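Local coordinates for protein methyl-coenzyme M reductase subunit beta (Methanosarcina barkeri, PDB 1E6Y) that forms part of the methyl-coenzyme M reductase complex, which reduces methyl-coenzyme M with coenzyme B to release methane in the final step of methanogenesis, at residues A80-V89 with A133-M141; L88-N98 with L109-I117. All blocks are in the same frame, centred on the assembly; numbering follows the deposited sequence.

Interaction 1. Residues A80-V89 with A133-M141; sequences AIAENVKKLV and AVTQTIMDM
Thr137 enters helix 80-89 as a knob in a hole lined by Ile81, Asn84, Val85 and Leu88, where the two helix segments cross at 127° with their axes 8.8 Å apart. Its two branches do different work. Thr137 OG1 stands beside its own backbone N (chi1 -64°), from where it donates back along the helix to Ala133 O and accepts from Asn84 ND2 at 2.8 Å. That amide bond is nearly straight, 165° at the hydrogen, and OG1 lies in the amide plane. CG2 takes the other side of the knob, against Asn84 CB and Ile81 CG2. The backbones come nearest at Ala133, 5.1 Å between Val85 CA and Ala133 CA, consistent with its small side chain. Ala133 CB meets Val89 CG2 at 3.6 Å and Leu88 CB at 3.8 Å, while Leu88 CD1 lies 3.4 Å from Ala133 O. Val85 CG2 reaches Val134 CG2 on the inner side, where Ile110 of strand 107-111 closes the layer. The end at Ala80 and Met141 is more open to solvent, both residues being partly exposed. Met141, bent at its last torsion, crosses Ile81 at about a right angle: SD lies on Ile81 CG1, and Met141 CE reaches Ala80 CB at 3.6 Å. Also on the solvent side, a water accepts from Asn84 ND2 and donates to OD2 of exposed Asp140; the same carboxylate oxygen takes Gln136 NE2, while Gln136 OE1 bonds an aromatic side chain of another protein chain. Thr137 OG1 both donates and accepts, so the buried hydroxyl is satisfied within a mainly apolar crossing, and Asn84 ND2 divides its two bonds between that hydroxyl and a water at the solvent side.

Interaction 2. Residues L88-N98 with L109-I117; sequences LVQVDEGDDTN and LIQSPKSRI
Asn98 and Gln111 form an antiparallel hydrogen-bonded pair, Asn98 N bonding Gln111 O and Gln111 N reaching Asn98 O at 2.8 Å; ahead of it, a type II turn from Asp92 to Asp95 reverses the loop and brings Asp95 against Pro113. On one face of the pair the side chains run alongside each other, and Asn98 ND2 donates to Gln111 OE1 at 2.9 Å with the amide planes 58° apart. Pro113 is wedged between Val91 CG2, Asp95 OD1 and Thr97 OG1. Asp95 holds the loop's shape: OD1 accepts from Val91 N and Asp92 N, and OD2 accepts from Thr97 N, closing an Asx turn, and also from Thr97 OG1. Asp96 OD2 receives Lys114 N at 2.9 Å on its syn side. Arg116, extended from CG to NE, grips Val89 O side-on through NE (2.8 Å) and NH1, the oxygen lying close to the guanidinium plane, while Val91 CG2 covers one face over its centre. A water donates to Asp92 OD2 and Asp95 OD1 and accepts from Ser115 OG. This is the base of a beta hairpin, strands 98-102 and 107-111, strand 98-102 being outermost, within this chain, of an antiparallel sheet, with the incoming helix 78-89 tied to the outgoing helix 114-118.

Helix 78-89 serves both contacts: interaction 1 uses its flank, interaction 2 its C-terminal end and the loop that follows. Interaction 2 is nested within the chain loop that interaction 1 closes, and their centres lie about 13 Å apart. Ile110 joins them, its CD1 packing on Val85 CG1 (3.7 Å) and Val134 CG2, so the sheet backs the helix pair. Interaction 1 is a buried, mainly apolar helix crossing; interaction 2 is only partly buried and adds to an apolar patch round Pro113 a set of backbone, amide, carboxylate and guanidinium bonds. Both reach a second copy of this subunit: Leu88 packs on its Gly227, and Val91 O accepts from its Arg27.

Interaction 1. Residues A80-V89 with A133-M141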
ATOM      1  N   ALA E  80      13.479 -32.011  22.921  1.00 17.95           N
ATOM      2  CA  ALA E  80      14.638 -31.204  23.288  1.00 16.96           C
ATOM      3  C   ALA E  80      14.490 -29.784  22.741  1.00 16.51           C
ATOM      4  O   ALA E  80      14.806 -28.806  23.424  1.00 15.97           O
ATOM      5  CB  ALA E  80      15.912 -31.846  22.757  1.00 17.16           C
ATOM      6  N   ILE E  81      13.928 -29.677  21.541  1.00 16.03           N
ATOM      7  CA  ILE E  81      13.667 -28.380  20.932  1.00 15.53           C
ATOM      8  C   ILE E  81      12.625 -27.597  21.732  1.00 15.64           C
ATOM      9  O   ILE E  81      12.867 -26.449  22.105  1.00 15.63           O
ATOM     10  CB  ILE E  81      13.214 -28.544  19.459  1.00 15.05           C
ATOM     11  CG1 ILE E  81      14.409 -28.997  18.613  1.00 15.05           C
ATOM     12  CG2 ILE E  81      12.642 -27.229  18.919  1.00 15.10           C
ATOM     13  CD1 ILE E  81      14.074 -29.301  17.170  1.00 15.89           C
ATOM     14  N   ALA E  82      11.546 -28.271  22.125  1.00 15.70           N
ATOM     15  CA  ALA E  82      10.511 -27.658  22.957  1.00 15.25           C
ATOM     16  C   ALA E  82      11.081 -27.132  24.275  1.00 15.74           C
ATOM     17  O   ALA E  82      10.745 -26.027  24.707  1.00 15.22           O
ATOM     18  CB  ALA E  82       9.393 -28.662  23.231  1.00 16.06           C
ATOM     19  N   GLU E  83      11.971 -27.910  24.889  1.00 16.07           N
ATOM     20  CA  GLU E  83      12.602 -27.530  26.155  1.00 17.61           C
ATOM     21  C   GLU E  83      13.397 -26.243  26.002  1.00 16.42           C
ATOM     22  O   GLU E  83      13.286 -25.329  26.822  1.00 15.90           O
ATOM     23  CB  GLU E  83      13.556 -28.626  26.634  1.00 20.16           C
ATOM     24  CG  GLU E  83      12.904 -29.914  27.090  1.00 25.11           C
ATOM     25  CD  GLU E  83      13.929 -31.005  27.372  1.00 27.70           C
ATOM     26  OE1 GLU E  83      14.936 -30.715  28.062  1.00 29.63           O
ATOM     27  OE2 GLU E  83      13.739 -32.144  26.886  1.00 29.56           O
ATOM     28  N   ASN E  84      14.250 -26.212  24.982  1.00 15.99           N
ATOM     29  CA  ASN E  84      15.153 -25.090  24.775  1.00 15.87           C
ATOM     30  C   ASN E  84      14.400 -23.851  24.310  1.00 14.99           C
ATOM     31  O   ASN E  84      14.736 -22.732  24.701  1.00 15.33           O
ATOM     32  CB  ASN E  84      16.233 -25.458  23.757  1.00 17.08           C
ATOM     33  CG  ASN E  84      17.416 -24.519  23.808  1.00 19.48           C
ATOM     34  OD1 ASN E  84      18.199 -24.540  24.760  1.00 20.67           O
ATOM     35  ND2 ASN E  84      17.529 -23.652  22.806  1.00 20.16           N
ATOM     36  N   VAL E  85      13.363 -24.060  23.504  1.00 14.40           N
ATOM     37  CA  VAL E  85      12.491 -22.972  23.075  1.00 13.50           C
ATOM     38  C   VAL E  85      11.808 -22.317  24.277  1.00 13.17           C
ATOM     39  O   VAL E  85      11.803 -21.095  24.393  1.00 13.55           O
ATOM     40  CB  VAL E  85      11.434 -23.476  22.051  1.00 13.41           C
ATOM     41  CG1 VAL E  85      10.310 -22.455  21.877  1.00 12.96           C
ATOM     42  CG2 VAL E  85      12.105 -23.734  20.710  1.00 13.31           C
ATOM     43  N   LYS E  86      11.349 -23.127  25.226  1.00 12.88           N
ATOM     44  CA  LYS E  86      10.739 -22.597  26.443  1.00 13.00           C
ATOM     45  C   LYS E  86      11.724 -21.749  27.247  1.00 13.24           C
ATOM     46  O   LYS E  86      11.352 -20.705  27.782  1.00 13.79           O
ATOM     47  CB  LYS E  86      10.194 -23.727  27.324  1.00 13.48           C
ATOM     48  CG  LYS E  86       9.618 -23.228  28.643  1.00 14.51           C
ATOM     49  CD  LYS E  86       8.753 -24.255  29.345  1.00 15.82           C
ATOM     50  CE  LYS E  86       8.087 -23.633  30.568  1.00 16.45           C
ATOM     51  NZ  LYS E  86       7.171 -24.578  31.267  1.00 17.91           N
ATOM     52  N   LYS E  87      12.981 -22.184  27.306  1.00 14.06           N
ATOM     53  CA  LYS E  87      14.019 -21.445  28.025  1.00 14.46           C
ATOM     54  C   LYS E  87      14.273 -20.068  27.413  1.00 14.23           C
ATOM     55  O   LYS E  87      14.559 -19.106  28.128  1.00 14.84           O
ATOM     56  CB  LYS E  87      15.328 -22.239  28.046  1.00 16.36           C
ATOM     57  CG  LYS E  87      15.312 -23.459  28.957  1.00 18.50           C
ATOM     58  CD  LYS E  87      16.644 -24.192  28.909  1.00 20.47           C
ATOM     59  CE  LYS E  87      16.573 -25.516  29.654  1.00 21.94           C
ATOM     60  NZ  LYS E  87      17.841 -26.290  29.532  1.00 23.43           N
ATOM     61  N   LEU E  88      14.160 -19.981  26.091  1.00 13.44           N
ATOM     62  CA  LEU E  88      14.403 -18.735  25.369  1.00 12.65           C
ATOM     63  C   LEU E  88      13.178 -17.825  25.341  1.00 12.78           C
ATOM     64  O   LEU E  88      13.308 -16.601  25.315  1.00 12.37           O
ATOM     65  CB  LEU E  88      14.850 -19.039  23.939  1.00 12.97           C
ATOM     66  CG  LEU E  88      16.218 -19.709  23.807  1.00 12.15           C
ATOM     67  CD1 LEU E  88      16.413 -20.207  22.392  1.00 13.21           C
ATOM     68  CD2 LEU E  88      17.310 -18.723  24.189  1.00 13.25           C
ATOM     69  N   VAL E  89      11.991 -18.428  25.315  1.00 12.68           N
ATOM     70  CA  VAL E  89      10.741 -17.675  25.288  1.00 12.60           C
ATOM     71  C   VAL E  89      10.378 -17.107  26.660  1.00 13.09           C
ATOM     72  O   VAL E  89       9.862 -15.990  26.754  1.00 12.63           O
ATOM     73  CB  VAL E  89       9.570 -18.554  24.772  1.00 12.17           C
ATOM     74  CG1 VAL E  89       8.247 -17.809  24.898  1.00 12.62           C
ATOM     75  CG2 VAL E  89       9.807 -18.940  23.325  1.00 13.09           C
ATOM     76  N   ALA E 133      13.270 -17.930  19.067  1.00 10.64           N
ATOM     77  CA  ALA E 133      13.600 -19.035  19.964  1.00 10.68           C
ATOM     78  C   ALA E 133      13.863 -20.321  19.188  1.00 11.03           C
ATOM     79  O   ALA E 133      14.862 -21.002  19.429  1.00 11.19           O
ATOM     80  CB  ALA E 133      12.477 -19.244  20.968  1.00 10.91           C
ATOM     81  N   VAL E 134      12.997 -20.619  18.221  1.00 10.44           N
ATOM     82  CA  VAL E 134      13.173 -21.786  17.358  1.00 10.55           C
ATOM     83  C   VAL E 134      14.436 -21.663  16.503  1.00 10.45           C
ATOM     84  O   VAL E 134      15.227 -22.602  16.422  1.00 11.37           O
ATOM     85  CB  VAL E 134      11.937 -21.995  16.443  1.00 10.69           C
ATOM     86  CG1 VAL E 134      12.174 -23.149  15.481  1.00 10.78           C
ATOM     87  CG2 VAL E 134      10.708 -22.271  17.288  1.00 10.44           C
ATOM     88  N   THR E 135      14.666 -20.474  15.945  1.00 10.77           N
ATOM     89  CA  THR E 135      15.846 -20.219  15.115  1.00 10.15           C
ATOM     90  C   THR E 135      17.144 -20.419  15.905  1.00 11.03           C
ATOM     91  O   THR E 135      18.045 -21.130  15.452  1.00 11.41           O
ATOM     92  CB  THR E 135      15.822 -18.784  14.531  1.00  9.70           C
ATOM     93  OG1 THR E 135      14.644 -18.614  13.733  1.00  9.97           O
ATOM     94  CG2 THR E 135      17.048 -18.536  13.664  1.00  9.54           C
ATOM     95  N   GLN E 136      17.216 -19.826  17.097  1.00 10.52           N
ATOM     96  CA  GLN E 136      18.381 -19.969  17.968  1.00 11.39           C
ATOM     97  C   GLN E 136      18.595 -21.420  18.405  1.00 12.06           C
ATOM     98  O   GLN E 136      19.730 -21.906  18.424  1.00 11.77           O
ATOM     99  CB  GLN E 136      18.235 -19.077  19.204  1.00 11.49           C
ATOM    100  CG  GLN E 136      19.380 -19.204  20.207  1.00 13.31           C
ATOM    101  CD  GLN E 136      20.677 -18.589  19.706  1.00 13.98           C
ATOM    102  OE1 GLN E 136      20.729 -17.398  19.394  1.00 13.77           O
ATOM    103  NE2 GLN E 136      21.741 -19.385  19.671  1.00 15.20           N
ATOM    104  N   THR E 137      17.500 -22.110  18.721  1.00 11.86           N
ATOM    105  CA  THR E 137      17.562 -23.497  19.174  1.00 12.72           C
ATOM    106  C   THR E 137      18.119 -24.427  18.098  1.00 12.81           C
ATOM    107  O   THR E 137      18.971 -25.271  18.383  1.00 13.18           O
ATOM    108  CB  THR E 137      16.167 -24.000  19.619  1.00 12.80           C
ATOM    109  OG1 THR E 137      15.731 -23.249  20.759  1.00 12.44           O
ATOM    110  CG2 THR E 137      16.213 -25.486  19.986  1.00 13.44           C
ATOM    111  N   ILE E 138      17.676 -24.236  16.857  1.00 12.76           N
ATOM    112  CA  ILE E 138      18.150 -25.051  15.741  1.00 12.91           C
ATOM    113  C   ILE E 138      19.613 -24.747  15.417  1.00 13.24           C
ATOM    114  O   ILE E 138      20.409 -25.660  15.186  1.00 13.11           O
ATOM    115  CB  ILE E 138      17.280 -24.835  14.480  1.00 13.08           C
ATOM    116  CG1 ILE E 138      15.862 -25.354  14.735  1.00 12.88           C
ATOM    117  CG2 ILE E 138      17.894 -25.548  13.279  1.00 13.00           C
ATOM    118  CD1 ILE E 138      14.912 -25.148  13.576  1.00 12.46           C
ATOM    119  N   MET E 139      19.976 -23.469  15.483  1.00 13.51           N
ATOM    120  CA  MET E 139      21.349 -23.042  15.231  1.00 14.21           C
ATOM    121  C   MET E 139      22.312 -23.745  16.186  1.00 14.82           C
ATOM    122  O   MET E 139      23.332 -24.290  15.764  1.00 15.76           O
ATOM    123  CB  MET E 139      21.467 -21.526  15.403  1.00 13.98           C
ATOM    124  CG  MET E 139      22.533 -20.876  14.532  1.00 14.67           C
ATOM    125  SD  MET E 139      22.058 -20.787  12.793  1.00 14.55           S
ATOM    126  CE  MET E 139      20.684 -19.626  12.877  1.00 15.04           C
ATOM    127  N   ASP E 140      21.928 -23.807  17.456  1.00 14.87           N
ATOM    128  CA  ASP E 140      22.755 -24.424  18.492  1.00 15.62           C
ATOM    129  C   ASP E 140      22.757 -25.947  18.421  1.00 15.93           C
ATOM    130  O   ASP E 140      23.814 -26.574  18.453  1.00 16.31           O
ATOM    131  CB  ASP E 140      22.274 -23.984  19.876  1.00 15.58           C
ATOM    132  CG  ASP E 140      22.646 -22.550  20.197  1.00 15.80           C
ATOM    133  OD1 ASP E 140      23.667 -22.054  19.675  1.00 16.75           O
ATOM    134  OD2 ASP E 140      21.917 -21.916  20.986  1.00 16.41           O
ATOM    135  N   MET E 141      21.567 -26.533  18.314  1.00 16.46           N
ATOM    136  CA  MET E 141      21.400 -27.982  18.411  1.00 16.56           C
ATOM    137  C   MET E 141      22.112 -28.725  17.289  1.00 16.52           C
ATOM    138  O   MET E 141      22.653 -29.813  17.499  1.00 16.28           O
ATOM    139  CB  MET E 141      19.912 -28.339  18.395  1.00 17.41           C
ATOM    140  CG  MET E 141      19.623 -29.821  18.542  1.00 18.70           C
ATOM    141  SD  MET E 141      17.869 -30.135  18.752  1.00 19.83           S
ATOM    142  CE  MET E 141      17.652 -29.660  20.471  1.00 20.47           C
TER
HETATM  143  O   HOH W   1      19.936 -22.222  22.791  1.00 28.42           O

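Interaction 2. Residues L88-N98 with L109-I117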
ATOM      1  N   LEU E  88      14.160 -19.981  26.091  1.00 13.44           N
ATOM      2  CA  LEU E  88      14.403 -18.735  25.369  1.00 12.65           C
ATOM      3  C   LEU E  88      13.178 -17.825  25.341  1.00 12.78           C
ATOM      4  O   LEU E  88      13.308 -16.601  25.315  1.00 12.37           O
ATOM      5  CB  LEU E  88      14.850 -19.039  23.939  1.00 12.97           C
ATOM      6  CG  LEU E  88      16.218 -19.709  23.807  1.00 12.15           C
ATOM      7  CD1 LEU E  88      16.413 -20.207  22.392  1.00 13.21           C
ATOM      8  CD2 LEU E  88      17.310 -18.723  24.189  1.00 13.25           C
ATOM      9  N   VAL E  89      11.991 -18.428  25.315  1.00 12.68           N
ATOM     10  CA  VAL E  89      10.741 -17.675  25.288  1.00 12.60           C
ATOM     11  C   VAL E  89      10.378 -17.107  26.660  1.00 13.09           C
ATOM     12  O   VAL E  89       9.862 -15.990  26.754  1.00 12.63           O
ATOM     13  CB  VAL E  89       9.570 -18.554  24.772  1.00 12.17           C
ATOM     14  CG1 VAL E  89       8.247 -17.809  24.898  1.00 12.62           C
ATOM     15  CG2 VAL E  89       9.807 -18.940  23.325  1.00 13.09           C
ATOM     16  N   GLN E  90      10.671 -17.858  27.721  1.00 13.65           N
ATOM     17  CA  GLN E  90      10.310 -17.447  29.078  1.00 14.83           C
ATOM     18  C   GLN E  90      11.060 -16.189  29.511  1.00 14.52           C
ATOM     19  O   GLN E  90      12.115 -15.866  28.965  1.00 14.57           O
ATOM     20  CB  GLN E  90      10.574 -18.586  30.075  1.00 16.89           C
ATOM     21  CG  GLN E  90      12.038 -18.817  30.404  1.00 20.09           C
ATOM     22  CD  GLN E  90      12.230 -19.747  31.587  1.00 22.10           C
ATOM     23  OE1 GLN E  90      11.326 -20.500  31.958  1.00 23.29           O
ATOM     24  NE2 GLN E  90      13.414 -19.705  32.183  1.00 23.20           N
ATOM     25  N   VAL E  91      10.453 -15.442  30.429  1.00 14.74           N
ATOM     26  CA  VAL E  91      11.030 -14.209  30.949  1.00 15.38           C
ATOM     27  C   VAL E  91      11.496 -14.396  32.392  1.00 16.75           C
ATOM     28  O   VAL E  91      12.603 -13.997  32.745  1.00 16.64           O
ATOM     29  CB  VAL E  91      10.007 -13.040  30.872  1.00 15.11           C
ATOM     30  CG1 VAL E  91      10.504 -11.845  31.668  1.00 14.96           C
ATOM     31  CG2 VAL E  91       9.755 -12.640  29.418  1.00 14.57           C
ATOM     32  N   ASP E  92      10.637 -14.980  33.214  1.00 17.79           N
ATOM     33  CA  ASP E  92      10.987 -15.327  34.592  1.00 19.15           C
ATOM     34  C   ASP E  92      10.867 -16.833  34.758  1.00 19.86           C
ATOM     35  O   ASP E  92      10.000 -17.461  34.156  1.00 19.06           O
ATOM     36  CB  ASP E  92      10.051 -14.625  35.595  1.00 19.85           C
ATOM     37  CG  ASP E  92       9.863 -13.149  35.294  1.00 21.37           C
ATOM     38  OD1 ASP E  92      10.868 -12.414  35.219  1.00 19.91           O
ATOM     39  OD2 ASP E  92       8.701 -12.734  35.094  1.00 21.52           O
ATOM     40  N   GLU E  93      11.757 -17.406  35.564  1.00 20.77           N
ATOM     41  CA  GLU E  93      11.675 -18.817  35.914  1.00 21.58           C
ATOM     42  C   GLU E  93      10.357 -19.106  36.624  1.00 20.65           C
ATOM     43  O   GLU E  93       9.944 -18.355  37.513  1.00 20.96           O
ATOM     44  CB  GLU E  93      12.852 -19.201  36.809  1.00 24.12           C
ATOM     45  CG  GLU E  93      14.074 -19.715  36.042  1.00 27.79           C
ATOM     46  CD  GLU E  93      13.845 -21.081  35.401  1.00 29.56           C
ATOM     47  OE1 GLU E  93      14.543 -21.396  34.414  1.00 31.76           O
ATOM     48  OE2 GLU E  93      12.982 -21.844  35.888  1.00 31.30           O
ATOM     49  N   GLY E  94       9.619 -20.074  36.091  1.00 20.31           N
ATOM     50  CA  GLY E  94       8.347 -20.441  36.685  1.00 18.57           C
ATOM     51  C   GLY E  94       7.192 -19.537  36.296  1.00 18.45           C
ATOM     52  O   GLY E  94       6.137 -19.574  36.933  1.00 18.09           O
ATOM     53  N   ASP E  95       7.372 -18.729  35.253  1.00 17.17           N
ATOM     54  CA  ASP E  95       6.270 -17.912  34.757  1.00 15.89           C
ATOM     55  C   ASP E  95       5.305 -18.718  33.887  1.00 15.35           C
ATOM     56  O   ASP E  95       5.405 -19.945  33.796  1.00 15.57           O
ATOM     57  CB  ASP E  95       6.788 -16.662  34.013  1.00 14.50           C
ATOM     58  CG  ASP E  95       7.495 -16.980  32.693  1.00 13.62           C
ATOM     59  OD1 ASP E  95       8.081 -16.043  32.113  1.00 12.93           O
ATOM     60  OD2 ASP E  95       7.480 -18.136  32.225  1.00 12.55           O
ATOM     61  N   ASP E  96       4.409 -18.015  33.204  1.00 15.20           N
ATOM     62  CA  ASP E  96       3.315 -18.648  32.479  1.00 15.08           C
ATOM     63  C   ASP E  96       3.661 -19.000  31.031  1.00 14.62           C
ATOM     64  O   ASP E  96       2.774 -19.297  30.231  1.00 15.11           O
ATOM     65  CB  ASP E  96       2.070 -17.752  32.531  1.00 15.66           C
ATOM     66  CG  ASP E  96       2.332 -16.345  32.022  1.00 17.28           C
ATOM     67  OD1 ASP E  96       3.332 -15.723  32.430  1.00 18.29           O
ATOM     68  OD2 ASP E  96       1.518 -15.853  31.219  1.00 18.66           O
ATOM     69  N   THR E  97       4.952 -19.029  30.710  1.00 14.00           N
ATOM     70  CA  THR E  97       5.400 -19.568  29.428  1.00 13.67           C
ATOM     71  C   THR E  97       4.988 -21.031  29.305  1.00 14.36           C
ATOM     72  O   THR E  97       5.077 -21.798  30.268  1.00 15.16           O
ATOM     73  CB  THR E  97       6.930 -19.480  29.278  1.00 13.17           C
ATOM     74  OG1 THR E  97       7.356 -18.131  29.499  1.00 12.06           O
ATOM     75  CG2 THR E  97       7.359 -19.919  27.886  1.00 13.33           C
ATOM     76  N   ASN E  98       4.501 -21.402  28.126  1.00 13.88           N
ATOM     77  CA  ASN E  98       4.068 -22.769  27.879  1.00 14.29           C
ATOM     78  C   ASN E  98       4.432 -23.195  26.464  1.00 14.67           C
ATOM     79  O   ASN E  98       4.010 -22.571  25.491  1.00 13.97           O
ATOM     80  CB  ASN E  98       2.556 -22.884  28.095  1.00 14.47           C
ATOM     81  CG  ASN E  98       2.075 -24.321  28.099  1.00 15.49           C
ATOM     82  OD1 ASN E  98       2.715 -25.202  28.674  1.00 15.85           O
ATOM     83  ND2 ASN E  98       0.940 -24.568  27.448  1.00 15.55           N
ATOM     84  N   LEU E 109       3.140 -25.764  20.142  1.00 13.61           N
ATOM     85  CA  LEU E 109       2.448 -24.595  20.668  1.00 13.10           C
ATOM     86  C   LEU E 109       3.452 -23.782  21.476  1.00 13.32           C
ATOM     87  O   LEU E 109       4.097 -24.311  22.383  1.00 13.30           O
ATOM     88  CB  LEU E 109       1.285 -25.020  21.574  1.00 13.68           C
ATOM     89  CG  LEU E 109       0.581 -23.931  22.394  1.00 14.30           C
ATOM     90  CD1 LEU E 109      -0.144 -22.952  21.475  1.00 14.49           C
ATOM     91  CD2 LEU E 109      -0.399 -24.578  23.361  1.00 14.70           C
ATOM     92  N   ILE E 110       3.657 -22.529  21.084  1.00 11.61           N
ATOM     93  CA  ILE E 110       4.512 -21.630  21.849  1.00 11.58           C
ATOM     94  C   ILE E 110       3.679 -20.494  22.414  1.00 11.29           C
ATOM     95  O   ILE E 110       3.198 -19.635  21.673  1.00 11.67           O
ATOM     96  CB  ILE E 110       5.647 -21.032  20.983  1.00 11.04           C
ATOM     97  CG1 ILE E 110       6.464 -22.151  20.334  1.00 11.05           C
ATOM     98  CG2 ILE E 110       6.557 -20.153  21.848  1.00 10.92           C
ATOM     99  CD1 ILE E 110       7.579 -21.651  19.449  1.00 11.29           C
ATOM    100  N   GLN E 111       3.440 -20.544  23.719  1.00 11.29           N
ATOM    101  CA  GLN E 111       2.747 -19.469  24.413  1.00 11.44           C
ATOM    102  C   GLN E 111       3.758 -18.642  25.194  1.00 11.35           C
ATOM    103  O   GLN E 111       4.391 -19.140  26.128  1.00 11.02           O
ATOM    104  CB  GLN E 111       1.689 -20.037  25.363  1.00 12.18           C
ATOM    105  CG  GLN E 111       0.783 -21.068  24.715  1.00 13.18           C
ATOM    106  CD  GLN E 111      -0.442 -21.370  25.545  1.00 13.74           C
ATOM    107  OE1 GLN E 111      -0.387 -22.159  26.487  1.00 14.44           O
ATOM    108  NE2 GLN E 111      -1.564 -20.753  25.191  1.00 14.04           N
ATOM    109  N   SER E 112       3.991 -17.420  24.724  1.00 11.13           N
ATOM    110  CA  SER E 112       4.840 -16.470  25.433  1.00 11.15           C
ATOM    111  C   SER E 112       4.225 -16.163  26.792  1.00 11.15           C
ATOM    112  O   SER E 112       3.004 -16.214  26.954  1.00 10.91           O
ATOM    113  CB  SER E 112       4.973 -15.174  24.627  1.00 10.74           C
ATOM    114  OG  SER E 112       5.892 -15.326  23.561  1.00 11.03           O
ATOM    115  N   PRO E 113       5.062 -15.819  27.784  1.00 11.13           N
ATOM    116  CA  PRO E 113       4.534 -15.298  29.049  1.00 11.35           C
ATOM    117  C   PRO E 113       3.753 -14.005  28.832  1.00 11.77           C
ATOM    118  O   PRO E 113       4.061 -13.237  27.919  1.00 11.34           O
ATOM    119  CB  PRO E 113       5.790 -15.064  29.887  1.00 11.35           C
ATOM    120  CG  PRO E 113       6.867 -14.823  28.872  1.00 10.67           C
ATOM    121  CD  PRO E 113       6.534 -15.739  27.730  1.00 10.70           C
ATOM    122  N   LYS E 114       2.748 -13.771  29.671  1.00 12.59           N
ATOM    123  CA  LYS E 114       1.933 -12.560  29.593  1.00 13.27           C
ATOM    124  C   LYS E 114       2.772 -11.289  29.620  1.00 12.97           C
ATOM    125  O   LYS E 114       2.400 -10.284  29.020  1.00 12.23           O
ATOM    126  CB  LYS E 114       0.913 -12.525  30.737  1.00 16.19           C
ATOM    127  CG  LYS E 114      -0.320 -13.356  30.466  1.00 19.75           C
ATOM    128  CD  LYS E 114      -1.205 -13.500  31.692  1.00 21.73           C
ATOM    129  CE  LYS E 114      -2.483 -14.252  31.329  1.00 23.47           C
ATOM    130  NZ  LYS E 114      -3.248 -14.747  32.510  1.00 24.70           N
ATOM    131  N   SER E 115       3.933 -11.363  30.263  1.00 11.39           N
ATOM    132  CA  SER E 115       4.833 -10.222  30.368  1.00 10.99           C
ATOM    133  C   SER E 115       5.258  -9.650  29.012  1.00 10.41           C
ATOM    134  O   SER E 115       5.468  -8.442  28.893  1.00 10.41           O
ATOM    135  CB  SER E 115       6.076 -10.596  31.185  1.00 10.72           C
ATOM    136  OG  SER E 115       6.780 -11.672  30.591  1.00 10.93           O
ATOM    137  N   ARG E 116       5.382 -10.503  27.994  1.00 10.50           N
ATOM    138  CA  ARG E 116       5.763 -10.012  26.662  1.00  9.94           C
ATOM    139  C   ARG E 116       4.623  -9.224  26.021  1.00 10.20           C
ATOM    140  O   ARG E 116       4.885  -8.238  25.329  1.00 10.25           O
ATOM    141  CB  ARG E 116       6.215 -11.150  25.755  1.00  9.81           C
ATOM    142  CG  ARG E 116       7.465 -11.868  26.253  1.00  8.87           C
ATOM    143  CD  ARG E 116       8.026 -12.811  25.206  1.00  8.60           C
ATOM    144  NE  ARG E 116       9.257 -13.488  25.625  1.00 10.61           N
ATOM    145  CZ  ARG E 116      10.468 -12.921  25.640  1.00  9.81           C
ATOM    146  NH1 ARG E 116      11.490 -13.684  26.044  1.00 11.01           N
ATOM    147  NH2 ARG E 116      10.679 -11.673  25.292  1.00 10.24           N
ATOM    148  N   ILE E 117       3.385  -9.605  26.317  1.00 10.38           N
ATOM    149  CA  ILE E 117       2.219  -8.879  25.836  1.00 10.80           C
ATOM    150  C   ILE E 117       2.016  -7.594  26.645  1.00 10.82           C
ATOM    151  O   ILE E 117       1.710  -6.538  26.084  1.00 10.47           O
ATOM    152  CB  ILE E 117       0.953  -9.770  25.920  1.00 11.14           C
ATOM    153  CG1 ILE E 117       1.085 -10.944  24.943  1.00 11.62           C
ATOM    154  CG2 ILE E 117      -0.305  -8.957  25.629  1.00 11.79           C
ATOM    155  CD1 ILE E 117       1.373 -10.530  23.501  1.00 11.92           C
TER
HETATM  156  O   HOH W   2       7.215 -13.522  32.772  1.00 12.75           O
HETATM  157  O   HOH W   3       4.382 -13.237  32.457  1.00 12.82           O